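Tyrosine aminotransferase (Leishmania infantum, PDB 4IX8) probably catalyses the pyridoxal phosphate-dependent transfer of the amino group of tyrosine to 2-oxoglutarate. Local coordinates at residues A[216-228]-A[367-379]. Sequence-based numbering, arbitrary orientation.
Sequences IINPSNPCGSNFS and EAPQASMFVMLKL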
# COMPACT_ATOMS: atom_id res chain seq x y z
N ILE A 216 5.95 -13.96 -15.22
CA ILE A 216 4.96 -13.99 -16.27
C ILE A 216 3.68 -13.32 -15.80
O ILE A 216 3.44 -13.19 -14.58
CB ILE A 216 4.62 -15.41 -16.77
CG1 ILE A 216 3.99 -16.24 -15.68
CG2 ILE A 216 5.87 -16.08 -17.37
CD1 ILE A 216 3.51 -17.59 -16.17
N ILE A 217 2.92 -12.82 -16.77
CA ILE A 217 1.60 -12.30 -16.55
C ILE A 217 0.62 -13.10 -17.39
O ILE A 217 0.65 -13.05 -18.60
CB ILE A 217 1.49 -10.80 -16.90
CG1 ILE A 217 2.59 -9.98 -16.18
CG2 ILE A 217 0.13 -10.30 -16.49
CD1 ILE A 217 2.63 -8.51 -16.55
N ASN A 218 -0.27 -13.83 -16.73
CA ASN A 218 -1.15 -14.72 -17.43
C ASN A 218 -2.47 -14.94 -16.69
O ASN A 218 -2.47 -15.51 -15.64
CB ASN A 218 -0.48 -16.06 -17.63
CG ASN A 218 -1.39 -17.03 -18.38
OD1 ASN A 218 -1.79 -16.76 -19.50
ND2 ASN A 218 -1.75 -18.11 -17.73
N PRO A 219 -3.60 -14.50 -17.25
CA PRO A 219 -3.74 -13.83 -18.54
C PRO A 219 -3.08 -12.47 -18.53
O PRO A 219 -2.91 -11.90 -17.45
CB PRO A 219 -5.26 -13.71 -18.70
CG PRO A 219 -5.84 -14.81 -17.86
CD PRO A 219 -4.89 -14.88 -16.67
N SER A 220 -2.82 -11.92 -19.72
CA SER A 220 -1.96 -10.74 -19.83
C SER A 220 -2.67 -9.38 -19.97
O SER A 220 -3.60 -9.23 -20.74
CB SER A 220 -1.04 -10.90 -21.03
OG SER A 220 -0.52 -9.63 -21.37
N ASN A 221 -2.23 -8.42 -19.16
CA ASN A 221 -2.35 -6.99 -19.41
C ASN A 221 -0.97 -6.54 -19.89
O ASN A 221 -0.04 -6.65 -19.12
CB ASN A 221 -2.76 -6.25 -18.11
CG ASN A 221 -2.68 -4.75 -18.24
OD1 ASN A 221 -2.45 -4.22 -19.34
ND2 ASN A 221 -2.89 -4.04 -17.13
N PRO A 222 -0.83 -5.97 -21.11
CA PRO A 222 -1.84 -5.43 -22.01
C PRO A 222 -2.31 -6.32 -23.17
O PRO A 222 -3.15 -5.80 -23.89
CB PRO A 222 -1.12 -4.21 -22.61
CG PRO A 222 0.29 -4.70 -22.75
CD PRO A 222 0.53 -5.67 -21.62
N CYS A 223 -1.86 -7.57 -23.33
CA CYS A 223 -2.02 -8.28 -24.63
C CYS A 223 -3.36 -9.04 -24.80
O CYS A 223 -3.76 -9.38 -25.91
CB CYS A 223 -0.88 -9.28 -24.82
SG CYS A 223 0.75 -8.53 -24.73
N GLY A 224 -4.01 -9.36 -23.68
CA GLY A 224 -5.27 -10.08 -23.69
C GLY A 224 -5.10 -11.58 -23.91
O GLY A 224 -6.06 -12.31 -24.16
N SER A 225 -3.86 -12.03 -23.85
CA SER A 225 -3.55 -13.43 -24.13
C SER A 225 -3.93 -14.32 -22.97
O SER A 225 -3.95 -13.89 -21.81
CB SER A 225 -2.06 -13.60 -24.41
OG SER A 225 -1.30 -13.10 -23.31
N ASN A 226 -4.20 -15.57 -23.32
CA ASN A 226 -4.41 -16.63 -22.36
C ASN A 226 -3.61 -17.82 -22.78
O ASN A 226 -3.95 -18.46 -23.77
CB ASN A 226 -5.88 -17.00 -22.25
CG ASN A 226 -6.12 -18.11 -21.27
OD1 ASN A 226 -5.70 -18.04 -20.10
ND2 ASN A 226 -6.79 -19.16 -21.73
N PHE A 227 -2.55 -18.10 -22.03
CA PHE A 227 -1.60 -19.16 -22.37
C PHE A 227 -2.17 -20.57 -22.39
O PHE A 227 -2.89 -20.98 -21.50
CB PHE A 227 -0.45 -19.14 -21.36
CG PHE A 227 0.53 -17.99 -21.52
CD1 PHE A 227 0.63 -17.30 -22.71
CD2 PHE A 227 1.37 -17.63 -20.47
CE1 PHE A 227 1.55 -16.27 -22.86
CE2 PHE A 227 2.31 -16.58 -20.63
CZ PHE A 227 2.38 -15.90 -21.81
N SER A 228 -1.76 -21.34 -23.40
CA SER A 228 -2.07 -22.76 -23.45
C SER A 228 -1.36 -23.48 -22.27
O SER A 228 -0.38 -22.99 -21.74
CB SER A 228 -1.60 -23.35 -24.79
OG SER A 228 -0.15 -23.37 -24.83
N GLU A 367 -4.16 -9.45 -32.38
CA GLU A 367 -4.59 -10.72 -31.85
C GLU A 367 -5.79 -10.45 -30.95
O GLU A 367 -5.70 -9.70 -29.97
CB GLU A 367 -3.44 -11.38 -31.09
CG GLU A 367 -2.15 -11.39 -31.91
CD GLU A 367 -2.39 -11.98 -33.31
OE1 GLU A 367 -2.93 -13.12 -33.38
OE2 GLU A 367 -2.10 -11.31 -34.34
N ALA A 368 -6.93 -11.02 -31.31
CA ALA A 368 -8.14 -10.79 -30.55
C ALA A 368 -7.87 -11.26 -29.11
O ALA A 368 -7.13 -12.21 -28.87
CB ALA A 368 -9.32 -11.52 -31.19
N PRO A 369 -8.41 -10.55 -28.12
CA PRO A 369 -8.16 -10.93 -26.73
C PRO A 369 -8.85 -12.24 -26.34
O PRO A 369 -10.02 -12.43 -26.66
CB PRO A 369 -8.70 -9.73 -25.94
CG PRO A 369 -9.66 -9.07 -26.83
CD PRO A 369 -9.17 -9.29 -28.23
N GLN A 370 -8.16 -13.12 -25.63
CA GLN A 370 -8.79 -14.32 -25.11
C GLN A 370 -9.11 -14.17 -23.64
O GLN A 370 -9.71 -15.07 -23.04
CB GLN A 370 -7.87 -15.52 -25.31
CG GLN A 370 -7.64 -15.79 -26.76
CD GLN A 370 -8.95 -15.99 -27.47
OE1 GLN A 370 -9.88 -16.63 -26.95
NE2 GLN A 370 -9.06 -15.42 -28.67
N ALA A 371 -8.71 -13.04 -23.07
CA ALA A 371 -8.81 -12.82 -21.62
C ALA A 371 -8.42 -11.41 -21.23
O ALA A 371 -8.01 -10.60 -22.07
CB ALA A 371 -7.92 -13.80 -20.89
N SER A 372 -8.53 -11.15 -19.92
CA SER A 372 -8.24 -9.83 -19.36
C SER A 372 -9.17 -8.82 -20.06
O SER A 372 -10.21 -9.22 -20.57
CB SER A 372 -6.78 -9.47 -19.52
OG SER A 372 -6.50 -8.24 -18.90
N MET A 373 -8.80 -7.53 -20.06
CA MET A 373 -9.68 -6.41 -20.48
C MET A 373 -9.10 -5.51 -21.56
O MET A 373 -9.60 -4.41 -21.80
CB MET A 373 -10.00 -5.50 -19.28
CG MET A 373 -10.76 -6.13 -18.13
SD MET A 373 -10.50 -5.25 -16.55
CE MET A 373 -10.23 -3.55 -17.04
N PHE A 374 -8.02 -5.95 -22.20
CA PHE A 374 -7.24 -5.08 -23.07
C PHE A 374 -6.96 -5.71 -24.41
O PHE A 374 -6.97 -6.93 -24.55
CB PHE A 374 -5.91 -4.74 -22.41
CG PHE A 374 -6.03 -4.23 -20.99
CD1 PHE A 374 -6.36 -2.90 -20.75
CD2 PHE A 374 -5.85 -5.07 -19.92
CE1 PHE A 374 -6.48 -2.45 -19.47
CE2 PHE A 374 -5.95 -4.60 -18.64
CZ PHE A 374 -6.26 -3.30 -18.42
N VAL A 375 -6.67 -4.88 -25.39
CA VAL A 375 -6.22 -5.36 -26.66
C VAL A 375 -4.99 -4.56 -27.06
O VAL A 375 -4.83 -3.41 -26.64
CB VAL A 375 -7.36 -5.26 -27.70
CG1 VAL A 375 -7.64 -3.82 -28.11
CG2 VAL A 375 -7.04 -6.12 -28.89
N MET A 376 -4.08 -5.20 -27.79
CA MET A 376 -2.91 -4.53 -28.33
C MET A 376 -3.02 -4.42 -29.85
O MET A 376 -3.07 -5.43 -30.56
CB MET A 376 -1.64 -5.27 -27.94
CG MET A 376 -1.18 -5.01 -26.53
SD MET A 376 -0.55 -3.34 -26.26
CE MET A 376 1.20 -3.59 -26.57
N LEU A 377 -3.01 -3.19 -30.33
CA LEU A 377 -3.16 -2.88 -31.74
C LEU A 377 -1.79 -2.71 -32.31
O LEU A 377 -1.03 -1.88 -31.82
CB LEU A 377 -3.97 -1.61 -31.94
CG LEU A 377 -5.28 -1.64 -31.17
CD1 LEU A 377 -5.96 -0.30 -31.35
CD2 LEU A 377 -6.20 -2.81 -31.68
N LYS A 378 -1.45 -3.48 -33.34
CA LYS A 378 -0.13 -3.37 -33.93
C LYS A 378 -0.16 -2.43 -35.11
O LYS A 378 -1.03 -2.54 -35.97
CB LYS A 378 0.37 -4.73 -34.37
CG LYS A 378 1.75 -4.67 -34.93
CD LYS A 378 2.24 -6.08 -35.21
CE LYS A 378 3.40 -6.11 -36.22
NZ LYS A 378 4.45 -5.10 -35.85
N LEU A 379 0.78 -1.49 -35.14
CA LEU A 379 0.81 -0.48 -36.20
C LEU A 379 1.73 -0.82 -37.35
O LEU A 379 2.91 -1.03 -37.13
CB LEU A 379 1.23 0.87 -35.63
CG LEU A 379 0.35 1.39 -34.49
CD1 LEU A 379 0.95 2.68 -33.99
CD2 LEU A 379 -1.08 1.57 -35.01
O HOH W 1 -4.52 -11.75 -27.30
O HOH W 2 -4.17 -7.93 -28.24
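The amide of Asn221 lies stacked on the ring of Phe374, where the N-P-x-N-P-x-G loop of a fold type I aminotransferase meets the small domain. The loop follows strand 211-217 of the large sheet and carries two cis peptide bonds, before Pro219 and Pro222. Amide and ring planes are only 19° apart, and Asn221 CG sits 3.3 Å from Phe374 CE2. Having CG anti to the backbone N (chi1 170°) lays the amide over the CD2-CE2 side of one face, while Met373 CB covers the opposite one. Both amide ends are engaged further on: OD1 with Arg418, ND2 with O3 of the pyridoxal-modified lysine at position 282, so the stack probably helps position a side chain that bonds the cofactor. The tight packing continues at Gly224, whose CA comes within 3.2 Å of Ala371 O in a CH-O contact, and at Pro219, whose CB abuts Ala371 CB at 3.4 Å. Met376 SD rests 3.8 Å from Pro222 CB. The wetter side lies at Cys223 O, which is reached through water: one molecule links it to Ala368 O, a second to Glu367 O and Met376 N. Toward solvent, the partly exposed Asn226 and Gln370 meet through their CB atoms. A direct hydrogen bond runs from Gln370 N to Gly224 O, 2.7 Å long and bent to 141° at the hydrogen.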